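Local structure of hypothetical bacterial 6-phosphogluconolactonase (Bacteroides fragilis, 3SCY) at residues S45-A50 and G87-L92; K27-F32 and S78-D83; G166-A171 and F238-G243; L14-G19 and K347-D352. The protein probably hydrolyses 6-phosphogluconolactone to 6-phosphogluconate, and is built as a single seven-bladed beta-propeller. All coordinates share one frame; numbering follows the deposited sequence.

Contact 1. Residues S45-A50 and G87-L92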
loop_
_atom_site.group_PDB
_atom_site.type_symbol
_atom_site.label_atom_id
_atom_site.label_comp_id
_atom_site.label_asym_id
_atom_site.label_seq_id
_atom_site.Cartn_x
_atom_site.Cartn_y
_atom_site.Cartn_z
ATOM N N SER A 45 1.277 -16.376 -14.518
ATOM C CA SER A 45 0.624 -15.727 -15.643
ATOM C C SER A 45 0.946 -14.253 -15.632
ATOM O O SER A 45 1.747 -13.795 -14.826
ATOM C CB SER A 45 -0.896 -15.941 -15.561
ATOM O OG SER A 45 -1.566 -15.552 -16.747
ATOM N N ASP A 46 0.337 -13.521 -16.535
ATOM C CA ASP A 46 0.475 -12.079 -16.592
ATOM C C ASP A 46 -0.742 -11.491 -17.243
ATOM O O ASP A 46 -1.510 -12.213 -17.877
ATOM C CB ASP A 46 1.765 -11.646 -17.318
ATOM C CG ASP A 46 1.865 -12.131 -18.743
ATOM O OD1 ASP A 46 1.046 -11.688 -19.577
ATOM O OD2 ASP A 46 2.788 -12.929 -19.034
ATOM N N ALA A 47 -0.951 -10.198 -17.049
ATOM C CA ALA A 47 -2.080 -9.489 -17.633
ATOM C C ALA A 47 -1.592 -8.185 -18.221
ATOM O O ALA A 47 -0.854 -7.448 -17.557
ATOM C CB ALA A 47 -3.162 -9.234 -16.583
ATOM N N GLU A 48 -1.969 -7.918 -19.476
ATOM C CA GLU A 48 -1.646 -6.668 -20.151
ATOM C C GLU A 48 -2.562 -5.594 -19.588
ATOM O O GLU A 48 -3.786 -5.642 -19.767
ATOM C CB GLU A 48 -1.776 -6.792 -21.670
ATOM C CG GLU A 48 -0.610 -7.558 -22.260
ATOM C CD GLU A 48 -0.182 -7.204 -23.670
ATOM O OE1 GLU A 48 -0.568 -6.124 -24.174
ATOM O OE2 GLU A 48 0.575 -8.005 -24.260
ATOM N N VAL A 49 -1.955 -4.671 -18.837
ATOM C CA VAL A 49 -2.615 -3.569 -18.115
ATOM C C VAL A 49 -1.654 -2.394 -18.076
ATOM O O VAL A 49 -0.503 -2.611 -17.756
ATOM C CB VAL A 49 -3.020 -3.954 -16.656
ATOM C CG1 VAL A 49 -4.077 -2.995 -16.118
ATOM C CG2 VAL A 49 -3.485 -5.399 -16.528
ATOM N N ALA A 50 -2.117 -1.175 -18.348
ATOM C CA ALA A 50 -1.232 -0.015 -18.326
ATOM C C ALA A 50 -1.037 0.550 -16.929
ATOM O O ALA A 50 -2.008 0.749 -16.202
ATOM C CB ALA A 50 -1.784 1.048 -19.243
ATOM N N GLY A 87 -3.471 -18.384 -11.297
ATOM C CA GLY A 87 -2.832 -17.075 -11.260
ATOM C C GLY A 87 -3.291 -16.203 -12.411
ATOM O O GLY A 87 -2.613 -15.237 -12.755
ATOM N N THR A 88 -4.455 -16.505 -12.993
ATOM C CA THR A 88 -4.938 -15.795 -14.165
ATOM C C THR A 88 -5.830 -14.652 -13.781
ATOM O O THR A 88 -6.591 -14.753 -12.816
ATOM C CB THR A 88 -5.675 -16.740 -15.135
ATOM O OG1 THR A 88 -6.702 -17.409 -14.414
ATOM C CG2 THR A 88 -4.734 -17.741 -15.800
ATOM N N LEU A 89 -5.731 -13.559 -14.544
ATOM C CA LEU A 89 -6.540 -12.354 -14.382
ATOM C C LEU A 89 -7.381 -12.161 -15.625
ATOM O O LEU A 89 -6.842 -12.214 -16.733
ATOM C CB LEU A 89 -5.654 -11.136 -14.166
ATOM C CG LEU A 89 -4.975 -11.094 -12.817
ATOM C CD1 LEU A 89 -3.705 -10.260 -12.869
ATOM C CD2 LEU A 89 -5.919 -10.580 -11.761
ATOM N N HIS A 90 -8.682 -11.964 -15.464
ATOM C CA HIS A 90 -9.550 -11.745 -16.619
ATOM C C HIS A 90 -10.239 -10.448 -16.432
ATOM O O HIS A 90 -11.094 -10.339 -15.554
ATOM C CB HIS A 90 -10.574 -12.889 -16.825
ATOM C CG HIS A 90 -9.964 -14.159 -17.353
ATOM N ND1 HIS A 90 -9.352 -15.052 -16.518
ATOM C CD2 HIS A 90 -9.912 -14.632 -18.621
ATOM C CE1 HIS A 90 -8.935 -16.043 -17.285
ATOM N NE2 HIS A 90 -9.258 -15.839 -18.564
ATOM N N LEU A 91 -9.851 -9.441 -17.209
ATOM C CA LEU A 91 -10.434 -8.114 -17.106
ATOM C C LEU A 91 -11.949 -8.174 -17.230
ATOM O O LEU A 91 -12.497 -8.843 -18.113
ATOM C CB LEU A 91 -9.842 -7.180 -18.176
ATOM C CG LEU A 91 -10.294 -5.714 -18.154
ATOM C CD1 LEU A 91 -9.764 -4.964 -16.920
ATOM C CD2 LEU A 91 -9.902 -5.009 -19.440
ATOM N N LEU A 92 -12.622 -7.460 -16.319
ATOM C CA LEU A 92 -14.070 -7.335 -16.335
ATOM C C LEU A 92 -14.434 -5.997 -16.928
ATOM O O LEU A 92 -15.247 -5.930 -17.853
ATOM C CB LEU A 92 -14.664 -7.482 -14.926
ATOM C CG LEU A 92 -14.363 -8.798 -14.177
ATOM C CD1 LEU A 92 -15.037 -8.776 -12.810
ATOM C CD2 LEU A 92 -14.827 -10.017 -14.951
HETATM O O HOH W 1 -3.534 -13.658 -16.487
HETATM O O HOH W 2 -4.568 -12.241 -18.124
#

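Contact 2. Residues K27-F32 and S78-D83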
loop_
_atom_site.group_PDB
_atom_site.type_symbol
_atom_site.label_atom_id
_atom_site.label_comp_id
_atom_site.label_asym_id
_atom_site.label_seq_id
_atom_site.Cartn_x
_atom_site.Cartn_y
_atom_site.Cartn_z
ATOM N N LYS A 27 4.473 -5.899 -19.185
ATOM C CA LYS A 27 3.145 -6.023 -19.790
ATOM C C LYS A 27 2.077 -5.441 -18.866
ATOM O O LYS A 27 1.017 -5.024 -19.325
ATOM C CB LYS A 27 2.789 -7.488 -20.104
ATOM C CG LYS A 27 3.525 -8.090 -21.293
ATOM C CD LYS A 27 3.220 -9.574 -21.402
ATOM C CE LYS A 27 3.980 -10.254 -22.510
ATOM N NZ LYS A 27 3.381 -9.987 -23.844
ATOM N N GLY A 28 2.359 -5.445 -17.565
ATOM C CA GLY A 28 1.417 -4.938 -16.580
ATOM C C GLY A 28 1.484 -5.674 -15.268
ATOM O O GLY A 28 2.285 -5.327 -14.400
ATOM N N ILE A 29 0.566 -6.632 -15.073
ATOM C CA ILE A 29 0.521 -7.396 -13.807
ATOM C C ILE A 29 1.102 -8.767 -14.037
ATOM O O ILE A 29 0.713 -9.439 -14.992
ATOM C CB ILE A 29 -0.931 -7.513 -13.244
ATOM C CG1 ILE A 29 -1.526 -6.127 -12.969
ATOM C CG2 ILE A 29 -0.947 -8.353 -11.967
ATOM C CD1 ILE A 29 -3.035 -6.152 -12.680
ATOM N N TYR A 30 1.953 -9.211 -13.119
ATOM C CA TYR A 30 2.556 -10.530 -13.182
ATOM C C TYR A 30 2.142 -11.303 -11.952
ATOM O O TYR A 30 2.022 -10.724 -10.859
ATOM C CB TYR A 30 4.078 -10.423 -13.276
ATOM C CG TYR A 30 4.560 -9.805 -14.568
ATOM C CD1 TYR A 30 4.688 -8.424 -14.695
ATOM C CD2 TYR A 30 4.833 -10.594 -15.683
ATOM C CE1 TYR A 30 5.087 -7.845 -15.897
ATOM C CE2 TYR A 30 5.224 -10.023 -16.896
ATOM C CZ TYR A 30 5.377 -8.649 -16.986
ATOM O OH TYR A 30 5.754 -8.056 -18.163
ATOM N N THR A 31 1.894 -12.603 -12.123
ATOM C CA THR A 31 1.517 -13.456 -11.002
ATOM C C THR A 31 2.516 -14.598 -10.853
ATOM O O THR A 31 3.079 -15.074 -11.847
ATOM C CB THR A 31 0.107 -13.976 -11.120
ATOM O OG1 THR A 31 -0.002 -14.737 -12.317
ATOM C CG2 THR A 31 -0.941 -12.858 -11.108
ATOM N N PHE A 32 2.739 -15.006 -9.602
ATOM C CA PHE A 32 3.725 -16.029 -9.230
ATOM C C PHE A 32 3.227 -16.889 -8.103
ATOM O O PHE A 32 2.442 -16.432 -7.278
ATOM C CB PHE A 32 5.057 -15.357 -8.745
ATOM C CG PHE A 32 5.746 -14.441 -9.731
ATOM C CD1 PHE A 32 5.330 -13.122 -9.888
ATOM C CD2 PHE A 32 6.796 -14.900 -10.512
ATOM C CE1 PHE A 32 5.943 -12.285 -10.818
ATOM C CE2 PHE A 32 7.384 -14.075 -11.477
ATOM C CZ PHE A 32 6.966 -12.761 -11.606
ATOM N N SER A 78 -8.999 -0.709 -12.900
ATOM C CA SER A 78 -9.386 -1.899 -13.647
ATOM C C SER A 78 -9.825 -2.966 -12.669
ATOM O O SER A 78 -9.181 -3.118 -11.627
ATOM C CB SER A 78 -8.203 -2.409 -14.468
ATOM O OG SER A 78 -7.770 -1.437 -15.406
ATOM N N ALA A 79 -10.880 -3.702 -13.007
ATOM C CA ALA A 79 -11.402 -4.799 -12.206
ATOM C C ALA A 79 -11.210 -6.090 -12.952
ATOM O O ALA A 79 -11.547 -6.166 -14.141
ATOM C CB ALA A 79 -12.883 -4.577 -11.929
ATOM N N PHE A 80 -10.715 -7.117 -12.265
ATOM C CA PHE A 80 -10.442 -8.418 -12.862
ATOM C C PHE A 80 -11.035 -9.556 -12.073
ATOM O O PHE A 80 -11.035 -9.497 -10.837
ATOM C CB PHE A 80 -8.917 -8.681 -12.877
ATOM C CG PHE A 80 -8.056 -7.654 -13.560
ATOM C CD1 PHE A 80 -7.634 -6.517 -12.880
ATOM C CD2 PHE A 80 -7.638 -7.840 -14.879
ATOM C CE1 PHE A 80 -6.830 -5.572 -13.498
ATOM C CE2 PHE A 80 -6.849 -6.881 -15.508
ATOM C CZ PHE A 80 -6.466 -5.749 -14.817
ATOM N N ALA A 81 -11.472 -10.616 -12.758
ATOM C CA ALA A 81 -11.771 -11.868 -12.078
ATOM C C ALA A 81 -10.427 -12.573 -11.875
ATOM O O ALA A 81 -9.593 -12.597 -12.799
ATOM C CB ALA A 81 -12.701 -12.729 -12.903
ATOM N N PHE A 82 -10.196 -13.101 -10.685
ATOM C CA PHE A 82 -8.922 -13.746 -10.373
ATOM C C PHE A 82 -9.108 -15.196 -10.021
ATOM O O PHE A 82 -10.026 -15.567 -9.292
ATOM C CB PHE A 82 -8.221 -12.994 -9.212
ATOM C CG PHE A 82 -6.831 -13.505 -8.898
ATOM C CD1 PHE A 82 -5.838 -13.510 -9.873
ATOM C CD2 PHE A 82 -6.496 -13.903 -7.614
ATOM C CE1 PHE A 82 -4.551 -13.963 -9.581
ATOM C CE2 PHE A 82 -5.205 -14.343 -7.318
ATOM C CZ PHE A 82 -4.244 -14.372 -8.305
ATOM N N ASP A 83 -8.232 -16.043 -10.570
ATOM C CA ASP A 83 -8.214 -17.472 -10.261
ATOM C C ASP A 83 -6.871 -17.721 -9.576
ATOM O O ASP A 83 -5.838 -17.732 -10.240
ATOM C CB ASP A 83 -8.438 -18.322 -11.519
ATOM C CG ASP A 83 -8.438 -19.824 -11.274
ATOM O OD1 ASP A 83 -7.701 -20.284 -10.369
ATOM O OD2 ASP A 83 -9.140 -20.539 -12.006
#

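Contact 3. Residues G166-A171 and F238-G243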
loop_
_atom_site.group_PDB
_atom_site.type_symbol
_atom_site.label_atom_id
_atom_site.label_comp_id
_atom_site.label_asym_id
_atom_site.label_seq_id
_atom_site.Cartn_x
_atom_site.Cartn_y
_atom_site.Cartn_z
ATOM N N GLY A 166 -13.775 -0.539 11.232
ATOM C CA GLY A 166 -14.654 -0.437 10.056
ATOM C C GLY A 166 -15.460 0.848 9.955
ATOM O O GLY A 166 -16.371 0.942 9.128
ATOM N N LYS A 167 -15.134 1.840 10.783
ATOM C CA LYS A 167 -15.955 3.056 10.895
ATOM C C LYS A 167 -15.450 4.267 10.117
ATOM O O LYS A 167 -16.254 5.165 9.825
ATOM C CB LYS A 167 -16.083 3.455 12.366
ATOM C CG LYS A 167 -16.769 2.388 13.217
ATOM C CD LYS A 167 -16.828 2.780 14.691
ATOM C CE LYS A 167 -17.238 1.605 15.547
ATOM N NZ LYS A 167 -17.178 1.935 16.995
ATOM N N TYR A 168 -14.155 4.332 9.830
ATOM C CA TYR A 168 -13.569 5.507 9.194
ATOM C C TYR A 168 -12.661 5.169 8.061
ATOM O O TYR A 168 -12.139 4.059 7.973
ATOM C CB TYR A 168 -12.755 6.315 10.237
ATOM C CG TYR A 168 -13.556 6.585 11.492
ATOM C CD1 TYR A 168 -14.575 7.534 11.501
ATOM C CD2 TYR A 168 -13.385 5.805 12.632
ATOM C CE1 TYR A 168 -15.327 7.775 12.648
ATOM C CE2 TYR A 168 -14.155 6.013 13.773
ATOM C CZ TYR A 168 -15.122 7.002 13.779
ATOM O OH TYR A 168 -15.908 7.185 14.894
ATOM N N LEU A 169 -12.466 6.152 7.192
ATOM C CA LEU A 169 -11.478 6.086 6.128
ATOM C C LEU A 169 -10.488 7.215 6.377
ATOM O O LEU A 169 -10.907 8.368 6.539
ATOM C CB LEU A 169 -12.100 6.176 4.731
ATOM C CG LEU A 169 -11.085 6.024 3.581
ATOM C CD1 LEU A 169 -11.588 5.121 2.511
ATOM C CD2 LEU A 169 -10.709 7.387 3.002
ATOM N N LEU A 170 -9.191 6.881 6.452
ATOM C CA LEU A 170 -8.115 7.854 6.646
ATOM C C LEU A 170 -7.340 7.988 5.359
ATOM O O LEU A 170 -6.976 6.971 4.751
ATOM C CB LEU A 170 -7.218 7.459 7.817
ATOM C CG LEU A 170 -7.929 7.292 9.169
ATOM C CD1 LEU A 170 -6.945 6.922 10.237
ATOM C CD2 LEU A 170 -8.627 8.592 9.618
ATOM N N ALA A 171 -7.140 9.218 4.886
ATOM C CA ALA A 171 -6.481 9.444 3.613
ATOM C C ALA A 171 -5.236 10.300 3.794
ATOM O O ALA A 171 -5.337 11.466 4.214
ATOM C CB ALA A 171 -7.460 10.104 2.653
ATOM N N PHE A 238 1.307 6.373 16.303
ATOM C CA PHE A 238 0.098 6.903 16.899
ATOM C C PHE A 238 -0.647 5.906 17.690
ATOM O O PHE A 238 -0.683 4.717 17.339
ATOM C CB PHE A 238 -0.909 7.341 15.793
ATOM C CG PHE A 238 -0.466 8.362 14.779
ATOM C CD1 PHE A 238 0.084 7.961 13.563
ATOM C CD2 PHE A 238 -0.746 9.713 14.964
ATOM C CE1 PHE A 238 0.440 8.900 12.597
ATOM C CE2 PHE A 238 -0.421 10.650 13.982
ATOM C CZ PHE A 238 0.183 10.243 12.814
ATOM N N ARG A 239 -1.318 6.402 18.730
ATOM C CA ARG A 239 -2.288 5.619 19.459
ATOM C C ARG A 239 -3.562 5.773 18.629
ATOM O O ARG A 239 -3.842 6.887 18.156
ATOM C CB ARG A 239 -2.423 6.139 20.908
ATOM C CG ARG A 239 -3.339 5.301 21.778
ATOM C CD ARG A 239 -3.160 5.585 23.263
ATOM N NE ARG A 239 -2.719 4.392 23.990
ATOM C CZ ARG A 239 -1.459 4.145 24.331
ATOM N NH1 ARG A 239 -0.501 5.017 24.040
ATOM N NH2 ARG A 239 -1.148 3.032 24.982
ATOM N N TYR A 240 -4.281 4.683 18.358
ATOM C CA TYR A 240 -5.529 4.781 17.596
ATOM C C TYR A 240 -6.687 4.223 18.421
ATOM O O TYR A 240 -6.608 3.107 18.921
ATOM C CB TYR A 240 -5.507 4.105 16.195
ATOM C CG TYR A 240 -6.885 4.145 15.567
ATOM C CD1 TYR A 240 -7.357 5.298 14.949
ATOM C CD2 TYR A 240 -7.765 3.075 15.702
ATOM C CE1 TYR A 240 -8.668 5.386 14.482
ATOM C CE2 TYR A 240 -9.069 3.141 15.213
ATOM C CZ TYR A 240 -9.513 4.295 14.593
ATOM O OH TYR A 240 -10.806 4.360 14.128
ATOM N N ALA A 241 -7.775 4.995 18.543
ATOM C CA ALA A 241 -8.999 4.551 19.231
ATOM C C ALA A 241 -10.136 5.430 18.845
ATOM O O ALA A 241 -9.981 6.643 18.848
ATOM C CB ALA A 241 -8.835 4.579 20.752
ATOM N N ASP A 242 -11.275 4.818 18.504
ATOM C CA ASP A 242 -12.569 5.455 18.222
ATOM C C ASP A 242 -12.452 6.678 17.288
ATOM O O ASP A 242 -12.951 7.767 17.611
ATOM C CB ASP A 242 -13.254 5.850 19.543
ATOM C CG ASP A 242 -13.388 4.722 20.561
ATOM O OD1 ASP A 242 -13.979 3.670 20.213
ATOM O OD2 ASP A 242 -12.910 4.896 21.706
ATOM N N GLY A 243 -11.763 6.477 16.172
ATOM C CA GLY A 243 -11.550 7.463 15.116
ATOM C C GLY A 243 -10.552 8.560 15.386
ATOM O O GLY A 243 -10.501 9.530 14.623
HETATM O O HOH W 3 -14.472 2.557 17.321
#

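Contact 4. Residues L14-G19 and K347-D352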
loop_
_atom_site.group_PDB
_atom_site.type_symbol
_atom_site.label_atom_id
_atom_site.label_comp_id
_atom_site.label_asym_id
_atom_site.label_seq_id
_atom_site.Cartn_x
_atom_site.Cartn_y
_atom_site.Cartn_z
ATOM N N LEU A 14 1.921 -19.468 -1.590
ATOM C CA LEU A 14 1.096 -18.282 -1.739
ATOM C C LEU A 14 0.988 -17.895 -3.209
ATOM O O LEU A 14 1.881 -18.216 -3.994
ATOM C CB LEU A 14 1.760 -17.112 -0.973
ATOM C CG LEU A 14 2.025 -17.259 0.538
ATOM C CD1 LEU A 14 3.073 -16.241 0.988
ATOM C CD2 LEU A 14 0.752 -17.000 1.332
ATOM N N THR A 15 -0.065 -17.161 -3.580
ATOM C CA THR A 15 -0.141 -16.586 -4.917
ATOM C C THR A 15 0.199 -15.123 -4.761
ATOM O O THR A 15 -0.425 -14.434 -3.962
ATOM C CB THR A 15 -1.477 -16.825 -5.617
ATOM O OG1 THR A 15 -1.632 -18.232 -5.691
ATOM C CG2 THR A 15 -1.470 -16.285 -7.058
HETATM N N MSE A 16 1.182 -14.657 -5.509
HETATM C CA MSE A 16 1.645 -13.283 -5.423
HETATM C C MSE A 16 1.268 -12.518 -6.695
HETATM O O MSE A 16 1.505 -12.997 -7.806
HETATM C CB MSE A 16 3.161 -13.253 -5.199
HETATM C CG MSE A 16 3.716 -11.827 -5.105
HETATM SE SE MSE A 16 5.557 -11.821 -4.545
HETATM C CE MSE A 16 6.288 -12.356 -6.002
ATOM N N LEU A 17 0.759 -11.320 -6.511
ATOM C CA LEU A 17 0.432 -10.361 -7.553
ATOM C C LEU A 17 1.519 -9.314 -7.564
ATOM O O LEU A 17 1.910 -8.813 -6.500
ATOM C CB LEU A 17 -0.919 -9.704 -7.255
ATOM C CG LEU A 17 -2.146 -10.632 -7.218
ATOM C CD1 LEU A 17 -3.296 -9.973 -6.413
ATOM C CD2 LEU A 17 -2.709 -10.825 -8.635
ATOM N N VAL A 18 2.003 -8.956 -8.760
ATOM C CA VAL A 18 3.035 -7.941 -8.894
ATOM C C VAL A 18 2.558 -6.858 -9.843
ATOM O O VAL A 18 2.361 -7.133 -11.031
ATOM C CB VAL A 18 4.372 -8.534 -9.383
ATOM C CG1 VAL A 18 5.438 -7.438 -9.525
ATOM C CG2 VAL A 18 4.845 -9.646 -8.441
ATOM N N GLY A 19 2.409 -5.651 -9.309
ATOM C CA GLY A 19 2.101 -4.458 -10.096
ATOM C C GLY A 19 3.413 -3.812 -10.526
ATOM O O GLY A 19 4.442 -3.940 -9.851
ATOM N N LYS A 347 17.437 -15.351 -4.200
ATOM C CA LYS A 347 16.398 -16.010 -5.000
ATOM C C LYS A 347 15.575 -14.922 -5.696
ATOM O O LYS A 347 14.339 -14.990 -5.752
ATOM C CB LYS A 347 15.524 -16.945 -4.135
ATOM C CG LYS A 347 16.287 -18.144 -3.559
ATOM C CD LYS A 347 15.357 -19.244 -3.064
ATOM C CE LYS A 347 16.069 -20.257 -2.194
ATOM N NZ LYS A 347 17.060 -21.062 -2.957
ATOM N N ASP A 348 16.275 -13.902 -6.233
ATOM C CA ASP A 348 15.664 -12.762 -6.916
ATOM C C ASP A 348 14.710 -13.160 -8.030
ATOM O O ASP A 348 14.980 -14.094 -8.782
ATOM C CB ASP A 348 16.728 -11.871 -7.536
ATOM C CG ASP A 348 17.599 -11.074 -6.603
ATOM O OD1 ASP A 348 17.416 -11.189 -5.359
ATOM O OD2 ASP A 348 18.468 -10.329 -7.109
ATOM N N ILE A 349 13.599 -12.436 -8.130
ATOM C CA ILE A 349 12.587 -12.644 -9.167
ATOM C C ILE A 349 12.719 -11.504 -10.170
ATOM O O ILE A 349 12.567 -10.338 -9.788
ATOM C CB ILE A 349 11.158 -12.723 -8.552
ATOM C CG1 ILE A 349 11.064 -13.812 -7.440
ATOM C CG2 ILE A 349 10.127 -12.950 -9.659
ATOM C CD1 ILE A 349 9.784 -13.757 -6.521
ATOM N N LYS A 350 12.986 -11.831 -11.447
ATOM C CA LYS A 350 13.141 -10.831 -12.505
ATOM C C LYS A 350 11.787 -10.335 -12.953
ATOM O O LYS A 350 10.934 -11.140 -13.323
ATOM C CB LYS A 350 13.928 -11.396 -13.714
ATOM N N VAL A 351 11.557 -9.019 -12.826
ATOM C CA VAL A 351 10.314 -8.322 -13.230
ATOM C C VAL A 351 10.704 -6.910 -13.636
ATOM O O VAL A 351 11.464 -6.295 -12.901
ATOM C CB VAL A 351 9.205 -8.274 -12.121
ATOM C CG1 VAL A 351 7.918 -7.642 -12.645
ATOM C CG2 VAL A 351 8.906 -9.638 -11.523
ATOM N N ASP A 352 10.171 -6.356 -14.743
ATOM C CA ASP A 352 10.517 -4.973 -15.075
ATOM C C ASP A 352 9.683 -4.015 -14.238
ATOM O O ASP A 352 8.453 -4.155 -14.160
ATOM C CB ASP A 352 10.354 -4.651 -16.578
ATOM C CG ASP A 352 11.241 -3.505 -17.067
ATOM O OD1 ASP A 352 12.485 -3.636 -16.987
ATOM O OD2 ASP A 352 10.693 -2.486 -17.553
#

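Contact 1. Residues S45-A50 and G87-L92
Ser45 and Ala47 meet Gly87 and Leu89 in a partly hydrated contact between the outermost strands of two consecutive propeller blades. Segments 45-50 and 87-92 start side by side at Ser45 and Gly87, heading broadly the same way, then splay apart without pairing as a sheet. Small residues allow the closest approach: Ser45 CB rests on the carbonyl oxygen Gly87 O at 3.4 Å. Gly87 has a positive phi (72°), and together with Thr88 it faces Asp83 in a G1 beta bulge, a place that suits a residue without a side chain. Two residues along, the methyl of Ala47 lies against CB and CD1 of Leu89, with Ala47 CB 3.9 Å from Leu89 CD1, a short apolar patch.

Two waters bridge the polar atoms of the segments. Ser45 OG, turned anti to its own backbone nitrogen (chi1 -169°), lies 2.7 Å from a water oxygen. That same water donates to Asp46 O and accepts from Leu89 N, its oxygen 2.9 Å from this nitrogen. A second water donates to both Asp46 O and Leu89 O, the latter at 2.7 Å. Asp46 O thus takes two water bonds, and both backbone polar groups of Leu89 bond to these waters.

Around this seam, strand 28-35 pairs with the Ser45 side through backbone bonds, strand 76-83 pairs with the Leu89 side, and Leu89 reaches inward to Val64 of strand 63-68.

Contact 2. Residues K27-F32 and S78-D83
Ile29 and Phe80 approach from opposite directions, while Thr31 and Phe82 slide past one another, and together they form part of the buried interface between two adjacent beta-propeller blades. Strands 28-35 and 76-83 each stand third from the central axis in their own four-stranded sheets. Their backbones lie far apart, with Ile29 CA 11.1 Å from Phe80 CA, so the side chains do all the touching, with the large phenylalanines spanning most of the distance.

Ile29 reaches across with the end of its longer branch. CG1 lies anti to the carbonyl carbon and the chain continues extended (chi2 169°), which carries CD1 to within 3.9 Å of Phe80 CE1. The methyl meets the ring obliquely, near CE1 and CZ. In the second pair, Thr31 CG2 approaches Phe82 CE1 at 4.1 Å, again at a slant to the ring. The two phenylalanines turn differently: Phe80 has its ring beside the backbone nitrogen, whereas Phe82 has it anti to that nitrogen (chi1 -175°).

Apolar packing continues beyond the two pairs, for Leu89 touches both Ile29 and Phe82. Threonine suits its place because its two branches serve different needs. The methyl meets the aromatic ring, while the hydroxyl, placed between the backbone nitrogen and carbonyl carbon (chi1 60°), is held in this buried setting by a hydrogen bond between Thr31 OG1 and Gly87 O.

Contact 3. Residues G166-A171 and F238-G243
Tyr168 packs its ring against Tyr240 OH, at its edge, and against Gly243, met at a slant, the tight half of a contact between neighbouring propeller blades. Its partners lie at the end of strand 234-241 and in the turn that leads to strand 244-252. Tyr240 OH comes near the ring plane, 3.3 Å from Tyr168 CD2. Tyr168 CE2 lies 3.3 Å from Gly243 CA; a CB on this glycine would run into the ring, so the residue type suits the place. Asp242 and Gly243 both have positive phi, as in a type I' hairpin turn.

The two tyrosine side chains cross at a slant: Tyr240 holds its ring anti to its own nitrogen (chi1 174°), Tyr168 beside its own. Over one face of Tyr168, offset toward the rim, Lys167 CB sits 3.5 Å above the ring plane.

The solvent side is looser. Lys167 NZ and Asp242 OD1 stay 4.9 Å apart, and a water accepts from Lys167 NZ at 2.8 Å and donates to the carboxylate.

Polar bonds hold the groups that meet here. Tyr240 OH is hydrogen-bonded to Asp165 OD2 and weakly receives Gly243 N, while Lys181 makes a cation-pi contact with Tyr168 and bonds Gly243 O. These links probably fix where the turn sits, whereas the exposed lysine and aspartate are linked through a water, with no direct salt bridge.

Contact 4. Residues L14-G19 and K347-D352
Met16 and Ile349 reach toward each other tip to tip, with Met16 CE 3.8 Å from Ile349 CD1. Met16 is present as selenomethionine. Its chain leaves the backbone with CG anti to the nitrogen, runs straight through chi2 and bends only at the last torsion (chi3 74°), which turns the terminal methyl onto the isoleucine. Ile349 answers with its longer branch, extended so that CD1 leads. Two residues along, Val18 and Val351 cross at an angle and touch by one methyl each, Val18 CG1 lying 4.0 Å from Val351 CG1. In both valines this CG1 branch is the one anti to the backbone nitrogen. The main chains stay apart, Val18 CA being 8.5 Å from Val351 CA, so all the touching falls to apolar branches, as suits a buried place.

The two segments belong to opposite ends of the chain and meet where the propeller ring closes. Strand 13-20 lies in the closing blade, whose sheet combines three N-terminal strands with the C-terminal strand 354-360, the mixed-blade closure often called molecular velcro. Segment 347-352 takes in the end of the outer strand 342-350 of the preceding blade and leads toward strand 354-360.

Phe32 of strand 28-35 forms the next layer, touching Val18, Ile349 and Val351. Ile330 lies against both valines and Ile332 against Ile349, while Phe359 touches Met16. The strand carrying Met16 and Val18 is itself held on both edges: backbone bonds join Met16 to Phe32 and Val18 to Tyr30, and join Thr15 to Val360 and Leu17 to Lys358.

From the N terminus the chain first lays down segment 14-19, whose partner in contact 4 comes only at 347-352; this closes a loop of over three hundred residues, and the other three contacts nest within it. Contact 2 opens next at 27-32 and contact 1 at 45-50. Contact 2 closes at 78-83 before contact 1 closes at 87-92, so the two cross; their centres lie 4 Å apart, and they join the same pair of blades at successive depths. Contact 3 then follows in series on the opposite side of the ring, tying another blade pair together. Contact 4 shares the closing blade with contacts 1 and 2.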